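PDB 5FXU: envelope polyprotein from Puumala orthohantavirus, which forms the Gn ectodomain of the hantaviral envelope glycoprotein, part of the antigenic virion surface, and probably works with its partner Gc during attachment and entry. Local coordinates for residues Ile196-Val200 / Asp317-Tyr321; Ser220-Asn224 / Val335-Lys339; Tyr307-Gly311 / Ile322-Gly326. All blocks are in the same frame, centred on the assembly; numbering follows the deposited sequence.

Interactions 1 and 3 share one beta hairpin: 307-311 and 322-326 pair at the hairpin's open end, and 317-321, in the connection leading into the second strand, reaches the end of strand 185-197. They touch where Tyr-321 CB packs against Gly-311 O at 4.1 Å, although their centres lie 18 Å apart. Interaction 2 is a separate disulfide-linked junction of two loops, its centre 16 Å from that of interaction 1 and 20 Å from that of interaction 3. Its nearest atoms stay about 6 Å from either. Along the chain, segments of interaction 1 alternate with those of both other contacts. A glycan N-acetylglucosamine lies about 4 Å from the Val-335 side chain in interaction 2.

Interaction 1: residues Ile196-Val200 / Asp317-Tyr321; sequences IAKKV and DDPVY
Lys-199 reaches across to Asp-318 in a surface salt bridge, and its side chain can be traced carbon by carbon. CB sets out toward the 317-321 segment, and CG carries the chain on in that direction. CD is the first atom to meet a partner, lying 3.8 Å from Asp-318 OD1. The chain bends at chi3 (140°), and CE then passes the methylene of Asp-317, with Lys-199 CE 4.2 Å from Asp-317 CB. At the tip, Lys-199 NZ donates to Asp-318 OD1 over 2.8 Å. The ammonium group approaches that oxygen on its syn side, 30° out of the carboxylate plane, so the bond is somewhat tilted. Although the CB of Asp-318 points away from the 196-200 segment, its CG stands beside the backbone N (chi1 -63°), which brings OD1 back toward the partner.

The second carboxylate is directed elsewhere. Asp-317 OD2 stays 5.4 Å from Lys-199 NZ and bonds instead to Gln-227 NE2 and Lys-207 NZ, though its charge probably adds to the favourable field around Lys-199.

Two residues along, the contact is apolar. Ala-197 CB sits 4.0 Å from Pro-319 CG and 3.7 Å from the hydroxyl oxygen OH at the end of the Tyr-321 ring. The nearest CA atoms, Ala-197 and Pro-319, are 7.0 Å apart, wider than in paired strands, so side chains make this junction.

In the fold, 196-200 is the end of strand 185-197 and its exit, held by backbone bonds from Ile-196 to Tyr-229 of strand 228-234 and from Lys-198 to Gln-227 just before that strand. Opposite it lies the connection between strands 310-313 and 321-323, with Pro-319 and Tyr-321 packing on Val-312 and Tyr-321 bonded through its backbone to Thr-58 of strand 54-64.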
# COMPACT_ATOMS: atom_id res chain seq x y z
N ILE A 196 1.32 0.63 -8.45
CA ILE A 196 1.04 1.52 -9.58
C ILE A 196 0.88 0.66 -10.84
O ILE A 196 1.78 -0.12 -11.17
CB ILE A 196 2.22 2.48 -9.81
CG1 ILE A 196 2.66 3.20 -8.52
CG2 ILE A 196 1.93 3.46 -10.93
CD1 ILE A 196 1.59 4.00 -7.84
N ALA A 197 -0.25 0.81 -11.54
CA ALA A 197 -0.45 0.17 -12.83
C ALA A 197 0.21 0.96 -13.95
O ALA A 197 -0.06 2.16 -14.13
CB ALA A 197 -1.92 0.04 -13.12
N LYS A 198 1.08 0.29 -14.70
CA LYS A 198 1.84 0.91 -15.77
C LYS A 198 2.22 -0.13 -16.82
O LYS A 198 3.01 -1.04 -16.58
CB LYS A 198 3.08 1.60 -15.19
CG LYS A 198 3.99 2.30 -16.21
CD LYS A 198 3.27 3.45 -16.90
CE LYS A 198 4.15 4.22 -17.87
NZ LYS A 198 4.60 3.52 -19.11
N LYS A 199 1.65 0.04 -18.01
CA LYS A 199 1.87 -0.85 -19.15
C LYS A 199 2.99 -0.33 -20.07
O LYS A 199 3.21 0.88 -20.13
CB LYS A 199 0.56 -0.93 -19.93
CG LYS A 199 0.03 -2.32 -20.13
CD LYS A 199 -1.38 -2.32 -20.68
CE LYS A 199 -1.52 -3.42 -21.72
NZ LYS A 199 -2.93 -3.51 -22.14
N VAL A 200 3.72 -1.24 -20.72
CA VAL A 200 4.53 -0.90 -21.92
C VAL A 200 4.00 -1.74 -23.09
O VAL A 200 3.30 -2.73 -22.88
CB VAL A 200 6.07 -1.09 -21.75
CG1 VAL A 200 6.65 -0.05 -20.81
CG2 VAL A 200 6.44 -2.49 -21.27
N ASP A 317 -2.91 -8.32 -17.65
CA ASP A 317 -2.17 -7.11 -18.04
C ASP A 317 -2.88 -5.84 -17.61
O ASP A 317 -2.31 -4.98 -16.93
CB ASP A 317 -1.95 -7.05 -19.56
CG ASP A 317 -0.85 -7.99 -20.06
OD1 ASP A 317 -1.13 -9.21 -20.18
OD2 ASP A 317 0.29 -7.52 -20.34
N ASP A 318 -4.14 -5.74 -18.05
CA ASP A 318 -5.05 -4.69 -17.63
C ASP A 318 -5.51 -5.03 -16.23
O ASP A 318 -6.06 -6.11 -16.03
CB ASP A 318 -6.29 -4.64 -18.54
CG ASP A 318 -5.94 -4.31 -19.98
OD1 ASP A 318 -5.00 -3.50 -20.22
OD2 ASP A 318 -6.63 -4.85 -20.87
N PRO A 319 -5.29 -4.11 -15.26
CA PRO A 319 -5.59 -4.42 -13.87
C PRO A 319 -7.08 -4.72 -13.58
O PRO A 319 -7.97 -3.99 -14.03
CB PRO A 319 -5.15 -3.15 -13.12
CG PRO A 319 -5.16 -2.06 -14.14
CD PRO A 319 -4.88 -2.71 -15.46
N VAL A 320 -7.32 -5.83 -12.88
CA VAL A 320 -8.63 -6.13 -12.33
C VAL A 320 -8.51 -5.92 -10.83
O VAL A 320 -7.87 -6.72 -10.15
CB VAL A 320 -9.04 -7.57 -12.63
CG1 VAL A 320 -10.34 -7.92 -11.93
CG2 VAL A 320 -9.19 -7.75 -14.12
N TYR A 321 -9.12 -4.84 -10.34
CA TYR A 321 -9.01 -4.47 -8.94
C TYR A 321 -10.07 -5.20 -8.13
O TYR A 321 -11.21 -5.31 -8.55
CB TYR A 321 -9.15 -2.95 -8.75
CG TYR A 321 -8.01 -2.15 -9.30
CD1 TYR A 321 -6.87 -1.96 -8.55
CD2 TYR A 321 -8.07 -1.56 -10.57
CE1 TYR A 321 -5.81 -1.22 -9.03
CE2 TYR A 321 -7.01 -0.81 -11.08
CZ TYR A 321 -5.87 -0.64 -10.30
OH TYR A 321 -4.78 0.06 -10.76

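Interaction 2: residues Ser220-Asn224 / Val335-Lys339; sequences SCTGN and VCDKK
Cys-221 and Cys-336 join the two loops covalently: the disulfide measures 2.1 Å between Cys-221 SG and Cys-336 SG. Its chi3 of -109° gives a left-handed bridge, opened slightly beyond the usual right angle. The CA atoms of the two cysteines, 5.6 Å apart, are the nearest pair across the segments.

Hydrogen bonding takes over three residues along. Asn-224 ND2 donates to Cys-336 O over 3.1 Å in a nearly straight bond (166° at the hydrogen), using a carbonyl lone pair, with the acceptor almost in the plane of the amide. Cys-336 O also receives a water, 3.0 Å away, which donates in addition to Asn-224 OD1 at 2.9 Å. Two bonds therefore grip this one carbonyl. Asn-224 OD1 has a further partner in Thr-314 OG1, so both ends of the amide are engaged and its rotation is fixed.

The ionic part belongs to Lys-339. Past CG its chain runs fully extended and crosses the Asn-224 side chain at about a right angle, with Lys-339 CE 3.5 Å from Asn-224 ND2. Lys-339 NZ then returns to its own loop, meeting Val-335 O at 2.7 Å nearly head-on. It also forms salt bridges with Glu-209 and Glu-213, which lie one turn apart on helix 208-216.

A covalent link, a doubly used carbonyl and a largely enclosed ammonium group thus act on the same few residues. The two carboxylates probably keep Lys-339 charged, and its inward-turned end closes the 335-339 loop on itself. The disulfide makes the junction covalent and should keep it closed under oxidising conditions, as suits an extracellular viral glycoprotein, beside a loop where Val-335 touches a glycan sugar.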
# COMPACT_ATOMS: atom_id res chain seq x y z
N SER A 220 8.08 -23.04 -14.02
CA SER A 220 7.53 -21.94 -14.83
C SER A 220 5.99 -21.78 -14.78
O SER A 220 5.24 -22.68 -15.17
CB SER A 220 7.97 -22.10 -16.29
OG SER A 220 7.82 -20.88 -16.99
N CYS A 221 5.54 -20.62 -14.30
CA CYS A 221 4.15 -20.18 -14.43
C CYS A 221 3.87 -19.63 -15.80
O CYS A 221 4.65 -18.86 -16.33
CB CYS A 221 3.78 -19.07 -13.44
SG CYS A 221 3.54 -19.55 -11.73
N THR A 222 2.69 -19.94 -16.32
CA THR A 222 2.38 -19.61 -17.72
C THR A 222 1.96 -18.13 -17.87
O THR A 222 2.60 -17.36 -18.61
CB THR A 222 1.33 -20.59 -18.33
OG1 THR A 222 0.07 -20.48 -17.64
CG2 THR A 222 1.82 -22.07 -18.29
N GLY A 223 0.91 -17.74 -17.14
CA GLY A 223 0.20 -16.47 -17.34
C GLY A 223 0.03 -15.49 -16.18
O GLY A 223 -1.08 -15.33 -15.65
N ASN A 224 1.12 -14.82 -15.79
CA ASN A 224 1.08 -13.69 -14.85
C ASN A 224 1.54 -12.35 -15.47
O ASN A 224 2.67 -11.85 -15.31
CB ASN A 224 1.73 -14.08 -13.55
CG ASN A 224 0.89 -15.12 -12.77
OD1 ASN A 224 -0.27 -14.84 -12.48
ND2 ASN A 224 1.43 -16.30 -12.47
N VAL A 335 2.37 -19.91 -5.66
CA VAL A 335 1.19 -20.39 -6.39
C VAL A 335 1.20 -19.77 -7.78
O VAL A 335 1.70 -18.66 -7.95
CB VAL A 335 -0.09 -20.03 -5.59
CG1 VAL A 335 -1.37 -20.20 -6.39
CG2 VAL A 335 -0.15 -20.86 -4.32
N CYS A 336 0.64 -20.46 -8.77
CA CYS A 336 0.60 -19.94 -10.15
C CYS A 336 -0.68 -19.21 -10.49
O CYS A 336 -0.65 -18.14 -11.11
CB CYS A 336 0.82 -21.05 -11.18
SG CYS A 336 2.51 -21.34 -11.76
N ASP A 337 -1.81 -19.78 -10.11
CA ASP A 337 -3.11 -19.27 -10.54
C ASP A 337 -3.86 -18.56 -9.43
O ASP A 337 -3.63 -18.80 -8.25
CB ASP A 337 -3.98 -20.42 -11.07
CG ASP A 337 -3.42 -21.05 -12.33
OD1 ASP A 337 -2.93 -20.31 -13.22
OD2 ASP A 337 -3.49 -22.29 -12.44
N LYS A 338 -4.78 -17.69 -9.85
CA LYS A 338 -5.78 -17.10 -8.97
C LYS A 338 -5.22 -16.22 -7.85
O LYS A 338 -5.85 -16.04 -6.80
CB LYS A 338 -6.69 -18.19 -8.38
CG LYS A 338 -7.47 -19.00 -9.40
CD LYS A 338 -8.37 -20.02 -8.69
CE LYS A 338 -9.43 -20.61 -9.60
NZ LYS A 338 -8.82 -21.20 -10.83
N LYS A 339 -4.04 -15.65 -8.09
CA LYS A 339 -3.34 -14.88 -7.07
C LYS A 339 -3.40 -13.39 -7.34
O LYS A 339 -3.85 -12.93 -8.40
CB LYS A 339 -1.91 -15.38 -6.91
CG LYS A 339 -0.97 -15.09 -8.06
CD LYS A 339 0.42 -15.61 -7.76
CE LYS A 339 1.23 -15.77 -9.04
NZ LYS A 339 2.60 -16.23 -8.72
O HOH W 1 -2.59 -15.91 -11.16

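Interaction 3: residues Tyr307-Gly311 / Ile322-Gly326; sequences YTSTG and IWAPG
Ser-309 and Ala-324 begin a run of three backbone hydrogen bonds between antiparallel segments. Ala-324 N donates to Ser-309 O over 2.9 Å. Next, Gly-311 and Ile-322 form a hydrogen-bonded pair: Gly-311 N reaches Ile-322 O at 3.1 Å, while Ile-322 N reaches Gly-311 O at 2.8 Å. Between these bonds lies the non-hydrogen-bonded pair of Thr-310 and Trp-323, whose CA atoms come within 4.7 Å. Here CA-H groups supplement the pairing, with Trp-323 CA 3.4 Å from Ser-309 O and Thr-310 CA similarly close to Ile-322 O.

The side chains form the next shell. Trp-323 (chi1 177°) turns the CD1 edge of its indole to the partner segment while the six-membered ring extends away from it, and CD1 comes 3.7 Å from Ser-309 O, which lies at the ring edge near its plane. The methyl CG2 of Thr-310 approaches the same ring obliquely. Pro-325 lies over one indole face, its CD 3.8 Å above the plane of the Trp-323 ring and displaced toward the rim. A water lies between Ser-309 OG, 2.7 Å away, and Ala-324 O, continuing the link past the last direct bond.

Further out, strand 107-116 holds the polar ends: Cys-116 N bonds to Ser-309 OG, and Asp-113 OD1 to Thr-310 OG1. The buried hydroxyls are thereby satisfied, and Ser-309 and Thr-310 are tied to strand 107-116.

This is the open end of the hairpin made by strands 310-313 and 321-323, away from the connecting loop. Strand 310-313 also pairs antiparallel with 340-354, and strand 321-323 pairs parallel with 54-64, where Trp-323 bonds through its backbone to Thr-58 and Trp-60. The hairpin thus sits between strands 340-354 and 54-64 of the Gn head.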
# COMPACT_ATOMS: atom_id res chain seq x y z
N TYR A 307 -5.45 -7.79 7.80
CA TYR A 307 -4.78 -7.32 6.59
C TYR A 307 -5.70 -6.42 5.78
O TYR A 307 -6.90 -6.40 5.98
CB TYR A 307 -4.33 -8.52 5.75
CG TYR A 307 -3.50 -9.52 6.52
CD1 TYR A 307 -2.32 -9.13 7.13
CD2 TYR A 307 -3.89 -10.85 6.63
CE1 TYR A 307 -1.56 -10.03 7.85
CE2 TYR A 307 -3.14 -11.76 7.34
CZ TYR A 307 -1.97 -11.34 7.95
OH TYR A 307 -1.22 -12.21 8.69
N THR A 308 -5.12 -5.72 4.82
CA THR A 308 -5.89 -4.98 3.85
C THR A 308 -6.69 -5.95 2.99
O THR A 308 -6.30 -7.11 2.82
CB THR A 308 -4.97 -4.09 2.94
OG1 THR A 308 -4.04 -4.89 2.23
CG2 THR A 308 -4.23 -3.07 3.76
N SER A 309 -7.79 -5.46 2.42
CA SER A 309 -8.72 -6.27 1.65
C SER A 309 -8.74 -5.85 0.19
O SER A 309 -9.69 -6.18 -0.52
CB SER A 309 -10.13 -6.11 2.23
OG SER A 309 -10.12 -6.23 3.63
N THR A 310 -7.70 -5.17 -0.28
CA THR A 310 -7.65 -4.69 -1.67
C THR A 310 -6.42 -5.22 -2.41
O THR A 310 -5.35 -5.39 -1.84
CB THR A 310 -7.60 -3.16 -1.72
OG1 THR A 310 -6.48 -2.74 -0.95
CG2 THR A 310 -8.88 -2.54 -1.12
N GLY A 311 -6.60 -5.52 -3.69
CA GLY A 311 -5.50 -5.93 -4.54
C GLY A 311 -5.87 -5.97 -6.00
O GLY A 311 -6.95 -5.53 -6.39
N ILE A 322 -9.68 -5.67 -6.96
CA ILE A 322 -10.53 -6.47 -6.10
C ILE A 322 -10.62 -5.88 -4.72
O ILE A 322 -9.65 -5.45 -4.17
CB ILE A 322 -10.02 -7.92 -6.00
CG1 ILE A 322 -10.20 -8.59 -7.36
CG2 ILE A 322 -10.82 -8.75 -5.00
CD1 ILE A 322 -8.93 -9.20 -7.82
N TRP A 323 -11.84 -5.85 -4.20
CA TRP A 323 -12.12 -5.55 -2.83
C TRP A 323 -12.82 -6.78 -2.24
O TRP A 323 -13.92 -7.13 -2.67
CB TRP A 323 -13.04 -4.32 -2.77
CG TRP A 323 -13.46 -3.97 -1.39
CD1 TRP A 323 -12.73 -4.05 -0.27
CD2 TRP A 323 -14.73 -3.45 -1.01
NE1 TRP A 323 -13.46 -3.63 0.79
CE2 TRP A 323 -14.70 -3.26 0.36
CE3 TRP A 323 -15.89 -3.12 -1.72
CZ2 TRP A 323 -15.78 -2.75 1.07
CZ3 TRP A 323 -16.96 -2.61 -1.03
CH2 TRP A 323 -16.91 -2.43 0.36
N ALA A 324 -12.19 -7.42 -1.25
CA ALA A 324 -12.66 -8.70 -0.75
C ALA A 324 -12.85 -8.70 0.76
O ALA A 324 -12.03 -9.23 1.49
CB ALA A 324 -11.72 -9.80 -1.19
N PRO A 325 -13.94 -8.10 1.22
CA PRO A 325 -14.13 -8.02 2.66
C PRO A 325 -14.42 -9.38 3.24
O PRO A 325 -15.22 -10.14 2.67
CB PRO A 325 -15.32 -7.09 2.82
CG PRO A 325 -15.92 -6.91 1.48
CD PRO A 325 -14.88 -7.25 0.47
N GLY A 326 -13.75 -9.70 4.34
CA GLY A 326 -13.88 -10.99 5.00
C GLY A 326 -13.09 -12.11 4.33
O GLY A 326 -13.24 -13.25 4.69
O HOH W 2 -10.34 -8.90 3.88